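Local atomic coordinates of uncharacterized protein (Staphylococcus saprophyticus subsp. saprophyticus ATCC 15305, PDB entry 3FOJ), a protein that is of unknown function but has a rhodanese-like domain, consistent with handling sulfur as a sulfurtransferase or persulfide carrier. Residues A[55-69]-A[80-93]. Sequence-based numbering, arbitrary orientation.
Sequences DNETYYIICKAGGRS and GVNAVNVEGGMDEF
N85 and G66 meet through the side-chain amide of N85. ND2 gives a hydrogen bond to G66 O at 3.3 Å, on a lone pair in the carbonyl plane. The amide is gripped at its other end too: S69 OG donates to N85 OD1 at 2.5 Å, a modelled length so short that its exact value is doubtful. With CG anti to the backbone N (chi1 -172°), N85 reaches from strand 82-86 to the start of helix 67-77. A water accepts from C63 N and donates to both S69 OG and V86 O.

Strands 58-62 and 82-86 are neighbours in a parallel sheet. Y59 and I61 bond through their N and O atoms to N82, V84 and V86. Y60 and V84 run alongside each other in the same direction, with Y60 CD2 3.8 Å from V84 CB. I61 CG1 touches A83 CB on the opposite face, which helix 67-77 covers.

At the end of strand 58-62, I62 meets M90, a selenomethionine of helix 89-93. The I62 side chain lies roughly perpendicular to that of M90. CG1 of I62 stands anti to its N (chi1 -167°), which carries CD1 to within 3.5 Å of M90 SE. Beside them, M90 N bonds C63 O at 2.8 Å and D91 N bonds K64 O.

The strand-helix-strand unit is a beta-alpha-beta crossover. The loop from C63 to helix 67-77 probably corresponds to the active-site loop of rhodaneses, in which a cysteine carries the sulfur. G66 N donates to C63 SG at 3.0 Å. N85 holds the loop's far end and helix 89-93 its near end, so the contact probably keeps the loop curled around the C63 sulfur.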
loop_
_atom_site.group_PDB
_atom_site.type_symbol
_atom_site.label_atom_id
_atom_site.label_comp_id
_atom_site.label_asym_id
_atom_site.label_seq_id
_atom_site.Cartn_x
_atom_site.Cartn_y
_atom_site.Cartn_z
ATOM N N ASP A 55 -11.540 10.488 -2.275
ATOM C CA ASP A 55 -12.578 9.589 -2.773
ATOM C C ASP A 55 -12.597 9.400 -4.287
ATOM O O ASP A 55 -13.209 8.457 -4.787
ATOM C CB ASP A 55 -13.956 10.069 -2.309
ATOM C CG ASP A 55 -14.089 10.086 -0.800
ATOM O OD1 ASP A 55 -13.793 9.051 -0.165
ATOM O OD2 ASP A 55 -14.491 11.132 -0.247
ATOM N N ASN A 56 -11.924 10.284 -5.014
ATOM C CA ASN A 56 -11.900 10.206 -6.470
ATOM C C ASN A 56 -10.707 9.401 -6.983
ATOM O O ASN A 56 -10.566 9.181 -8.185
ATOM C CB ASN A 56 -11.863 11.623 -7.051
ATOM C CG ASN A 56 -12.509 11.715 -8.421
ATOM O OD1 ASN A 56 -13.646 11.277 -8.617
ATOM N ND2 ASN A 56 -11.794 12.301 -9.373
ATOM N N GLU A 57 -9.860 8.947 -6.063
ATOM C CA GLU A 57 -8.668 8.194 -6.433
ATOM C C GLU A 57 -8.650 6.772 -5.884
ATOM O O GLU A 57 -9.515 6.384 -5.099
ATOM C CB GLU A 57 -7.426 8.942 -5.950
ATOM C CG GLU A 57 -7.325 10.359 -6.496
ATOM C CD GLU A 57 -6.226 11.167 -5.837
ATOM O OE1 GLU A 57 -5.061 10.726 -5.866
ATOM O OE2 GLU A 57 -6.530 12.247 -5.287
ATOM N N THR A 58 -7.650 6.006 -6.308
ATOM C CA THR A 58 -7.491 4.622 -5.869
ATOM C C THR A 58 -6.152 4.462 -5.164
ATOM O O THR A 58 -5.156 5.065 -5.558
ATOM C CB THR A 58 -7.561 3.655 -7.061
ATOM O OG1 THR A 58 -8.816 3.827 -7.729
ATOM C CG2 THR A 58 -7.440 2.208 -6.588
ATOM N N TYR A 59 -6.134 3.642 -4.118
ATOM C CA TYR A 59 -4.919 3.427 -3.345
ATOM C C TYR A 59 -4.516 1.960 -3.254
ATOM O O TYR A 59 -5.345 1.092 -2.981
ATOM C CB TYR A 59 -5.103 3.996 -1.935
ATOM C CG TYR A 59 -5.373 5.480 -1.927
ATOM C CD1 TYR A 59 -6.644 5.988 -2.220
ATOM C CD2 TYR A 59 -4.343 6.385 -1.684
ATOM C CE1 TYR A 59 -6.870 7.366 -2.272
ATOM C CE2 TYR A 59 -4.554 7.749 -1.737
ATOM C CZ TYR A 59 -5.816 8.237 -2.031
ATOM O OH TYR A 59 -6.002 9.598 -2.094
ATOM N N TYR A 60 -3.231 1.704 -3.487
ATOM C CA TYR A 60 -2.685 0.356 -3.420
ATOM C C TYR A 60 -2.070 0.208 -2.037
ATOM O O TYR A 60 -1.198 0.980 -1.653
ATOM C CB TYR A 60 -1.648 0.154 -4.530
ATOM C CG TYR A 60 -2.267 0.187 -5.913
ATOM C CD1 TYR A 60 -2.541 1.396 -6.553
ATOM C CD2 TYR A 60 -2.625 -0.994 -6.561
ATOM C CE1 TYR A 60 -3.168 1.424 -7.812
ATOM C CE2 TYR A 60 -3.248 -0.976 -7.808
ATOM C CZ TYR A 60 -3.514 0.229 -8.427
ATOM O OH TYR A 60 -4.129 0.232 -9.659
ATOM N N ILE A 61 -2.536 -0.789 -1.294
ATOM C CA ILE A 61 -2.096 -1.003 0.080
ATOM C C ILE A 61 -1.107 -2.147 0.219
ATOM O O ILE A 61 -1.352 -3.247 -0.269
ATOM C CB ILE A 61 -3.319 -1.291 0.974
ATOM C CG1 ILE A 61 -4.441 -0.281 0.666
ATOM C CG2 ILE A 61 -2.916 -1.280 2.437
ATOM C CD1 ILE A 61 -4.063 1.190 0.830
ATOM N N ILE A 62 0.004 -1.892 0.907
ATOM C CA ILE A 62 1.021 -2.924 1.090
ATOM C C ILE A 62 1.504 -3.012 2.541
ATOM O O ILE A 62 1.597 -2.004 3.239
ATOM C CB ILE A 62 2.226 -2.674 0.135
ATOM C CG1 ILE A 62 3.126 -3.903 0.099
ATOM C CG2 ILE A 62 3.006 -1.437 0.571
ATOM C CD1 ILE A 62 4.207 -3.816 -0.963
ATOM N N CYS A 63 1.784 -4.232 2.989
ATOM C CA CYS A 63 2.267 -4.472 4.341
ATOM C C CYS A 63 3.423 -5.459 4.230
ATOM O O CYS A 63 3.975 -5.643 3.152
ATOM C CB CYS A 63 1.154 -5.049 5.220
ATOM S SG CYS A 63 0.544 -6.670 4.715
ATOM N N LYS A 64 3.797 -6.087 5.338
ATOM C CA LYS A 64 4.893 -7.047 5.307
ATOM C C LYS A 64 4.571 -8.321 4.522
ATOM O O LYS A 64 5.336 -8.715 3.638
ATOM C CB LYS A 64 5.305 -7.433 6.734
ATOM C CG LYS A 64 6.298 -8.594 6.800
ATOM C CD LYS A 64 6.407 -9.136 8.219
ATOM C CE LYS A 64 7.173 -10.454 8.258
ATOM N NZ LYS A 64 7.092 -11.095 9.602
ATOM N N ALA A 65 3.436 -8.948 4.826
ATOM C CA ALA A 65 3.073 -10.214 4.186
ATOM C C ALA A 65 1.840 -10.297 3.285
ATOM O O ALA A 65 1.627 -11.328 2.646
ATOM C CB ALA A 65 2.985 -11.303 5.256
ATOM N N GLY A 66 1.020 -9.254 3.233
ATOM C CA GLY A 66 -0.148 -9.305 2.365
ATOM C C GLY A 66 -1.503 -9.528 3.017
ATOM O O GLY A 66 -2.544 -9.191 2.439
ATOM N N GLY A 67 -1.503 -10.100 4.215
ATOM C CA GLY A 67 -2.752 -10.349 4.915
ATOM C C GLY A 67 -3.316 -9.102 5.576
ATOM O O GLY A 67 -4.488 -8.769 5.384
ATOM N N ARG A 68 -2.484 -8.412 6.351
ATOM C CA ARG A 68 -2.899 -7.195 7.045
ATOM C C ARG A 68 -3.325 -6.106 6.071
ATOM O O ARG A 68 -4.246 -5.336 6.353
ATOM C CB ARG A 68 -1.763 -6.673 7.925
ATOM C CG ARG A 68 -1.360 -7.620 9.039
ATOM C CD ARG A 68 -0.121 -7.117 9.760
ATOM N NE ARG A 68 0.342 -8.064 10.771
ATOM C CZ ARG A 68 1.507 -7.974 11.403
ATOM N NH1 ARG A 68 2.338 -6.976 11.131
ATOM N NH2 ARG A 68 1.846 -8.883 12.307
ATOM N N SER A 69 -2.651 -6.032 4.928
ATOM C CA SER A 69 -2.998 -5.034 3.928
ATOM C C SER A 69 -4.392 -5.327 3.376
ATOM O O SER A 69 -5.159 -4.410 3.095
ATOM C CB SER A 69 -1.965 -5.029 2.798
ATOM O OG SER A 69 -1.761 -6.337 2.303
ATOM N N GLY A 80 -15.973 3.829 1.987
ATOM C CA GLY A 80 -16.062 4.604 0.758
ATOM C C GLY A 80 -14.790 4.915 -0.009
ATOM O O GLY A 80 -14.799 5.756 -0.906
ATOM N N VAL A 81 -13.701 4.237 0.329
ATOM C CA VAL A 81 -12.424 4.463 -0.334
ATOM C C VAL A 81 -12.126 3.362 -1.349
ATOM O O VAL A 81 -12.471 2.201 -1.131
ATOM C CB VAL A 81 -11.279 4.511 0.706
ATOM C CG1 VAL A 81 -9.936 4.684 0.007
ATOM C CG2 VAL A 81 -11.522 5.649 1.690
ATOM N N ASN A 82 -11.493 3.731 -2.458
ATOM C CA ASN A 82 -11.131 2.759 -3.484
ATOM C C ASN A 82 -9.741 2.235 -3.160
ATOM O O ASN A 82 -8.763 2.975 -3.233
ATOM C CB ASN A 82 -11.126 3.407 -4.868
ATOM C CG ASN A 82 -12.426 4.109 -5.179
ATOM O OD1 ASN A 82 -12.552 5.323 -4.996
ATOM N ND2 ASN A 82 -13.412 3.347 -5.634
ATOM N N ALA A 83 -9.653 0.956 -2.809
ATOM C CA ALA A 83 -8.370 0.361 -2.449
ATOM C C ALA A 83 -8.137 -0.998 -3.097
ATOM O O ALA A 83 -9.075 -1.748 -3.356
ATOM C CB ALA A 83 -8.270 0.238 -0.938
ATOM N N VAL A 84 -6.866 -1.298 -3.339
ATOM C CA VAL A 84 -6.448 -2.547 -3.959
ATOM C C VAL A 84 -5.314 -3.148 -3.137
ATOM O O VAL A 84 -4.374 -2.448 -2.764
ATOM C CB VAL A 84 -5.952 -2.305 -5.399
ATOM C CG1 VAL A 84 -5.569 -3.627 -6.049
ATOM C CG2 VAL A 84 -7.034 -1.595 -6.207
ATOM N N ASN A 85 -5.405 -4.442 -2.853
ATOM C CA ASN A 85 -4.376 -5.107 -2.065
ATOM C C ASN A 85 -3.193 -5.545 -2.924
ATOM O O ASN A 85 -3.368 -5.972 -4.063
ATOM C CB ASN A 85 -4.969 -6.331 -1.362
ATOM C CG ASN A 85 -4.006 -6.951 -0.372
ATOM O OD1 ASN A 85 -3.436 -6.254 0.460
ATOM N ND2 ASN A 85 -3.825 -8.264 -0.454
ATOM N N VAL A 86 -1.985 -5.416 -2.385
ATOM C CA VAL A 86 -0.798 -5.861 -3.102
ATOM C C VAL A 86 -0.454 -7.223 -2.502
ATOM O O VAL A 86 0.047 -7.315 -1.378
ATOM C CB VAL A 86 0.384 -4.900 -2.914
ATOM C CG1 VAL A 86 1.588 -5.419 -3.691
ATOM C CG2 VAL A 86 0.005 -3.508 -3.400
ATOM N N GLU A 87 -0.744 -8.281 -3.251
ATOM C CA GLU A 87 -0.511 -9.639 -2.777
ATOM C C GLU A 87 0.942 -9.950 -2.432
ATOM O O GLU A 87 1.864 -9.520 -3.122
ATOM C CB GLU A 87 -1.006 -10.649 -3.817
ATOM C CG GLU A 87 -2.394 -10.345 -4.367
ATOM C CD GLU A 87 -2.983 -11.505 -5.149
ATOM O OE1 GLU A 87 -2.241 -12.138 -5.933
ATOM O OE2 GLU A 87 -4.192 -11.777 -4.985
ATOM N N GLY A 88 1.135 -10.693 -1.347
ATOM C CA GLY A 88 2.477 -11.079 -0.946
ATOM C C GLY A 88 3.238 -10.104 -0.068
ATOM O O GLY A 88 4.184 -10.496 0.613
ATOM N N GLY A 89 2.851 -8.833 -0.102
ATOM C CA GLY A 89 3.509 -7.827 0.713
ATOM C C GLY A 89 4.940 -7.488 0.337
ATOM O O GLY A 89 5.443 -7.896 -0.717
HETATM N N MSE A 90 5.598 -6.723 1.204
HETATM C CA MSE A 90 6.979 -6.326 0.974
HETATM C C MSE A 90 7.904 -7.540 0.952
HETATM O O MSE A 90 9.003 -7.475 0.395
HETATM C CB MSE A 90 7.432 -5.322 2.039
HETATM C CG MSE A 90 6.806 -3.932 1.889
HETATM SE SE MSE A 90 7.385 -2.976 0.291
HETATM C CE MSE A 90 9.112 -2.383 0.933
ATOM N N ASP A 91 7.471 -8.644 1.557
ATOM C CA ASP A 91 8.280 -9.861 1.539
ATOM C C ASP A 91 8.515 -10.242 0.080
ATOM O O ASP A 91 9.637 -10.536 -0.325
ATOM C CB ASP A 91 7.565 -11.035 2.224
ATOM C CG ASP A 91 7.535 -10.914 3.734
ATOM O OD1 ASP A 91 8.395 -10.210 4.302
ATOM O OD2 ASP A 91 6.655 -11.546 4.357
ATOM N N GLU A 92 7.441 -10.247 -0.704
ATOM C CA GLU A 92 7.544 -10.600 -2.114
ATOM C C GLU A 92 8.039 -9.462 -3.004
ATOM O O GLU A 92 8.645 -9.707 -4.050
ATOM C CB GLU A 92 6.198 -11.127 -2.620
ATOM C CG GLU A 92 5.951 -12.582 -2.241
ATOM C CD GLU A 92 4.598 -13.089 -2.691
ATOM O OE1 GLU A 92 4.160 -12.718 -3.800
ATOM O OE2 GLU A 92 3.979 -13.873 -1.941
ATOM N N PHE A 93 7.792 -8.220 -2.598
ATOM C CA PHE A 93 8.254 -7.087 -3.391
ATOM C C PHE A 93 9.782 -7.114 -3.438
ATOM O O PHE A 93 10.388 -6.807 -4.466
ATOM C CB PHE A 93 7.788 -5.763 -2.777
ATOM C CG PHE A 93 8.050 -4.569 -3.654
ATOM C CD1 PHE A 93 7.110 -4.158 -4.594
ATOM C CD2 PHE A 93 9.255 -3.880 -3.570
ATOM C CE1 PHE A 93 7.367 -3.077 -5.438
ATOM C CE2 PHE A 93 9.522 -2.798 -4.411
ATOM C CZ PHE A 93 8.576 -2.396 -5.346
HETATM O O HOH W 1 -10.772 6.452 -2.741
HETATM O O HOH W 2 0.762 -6.345 1.178
#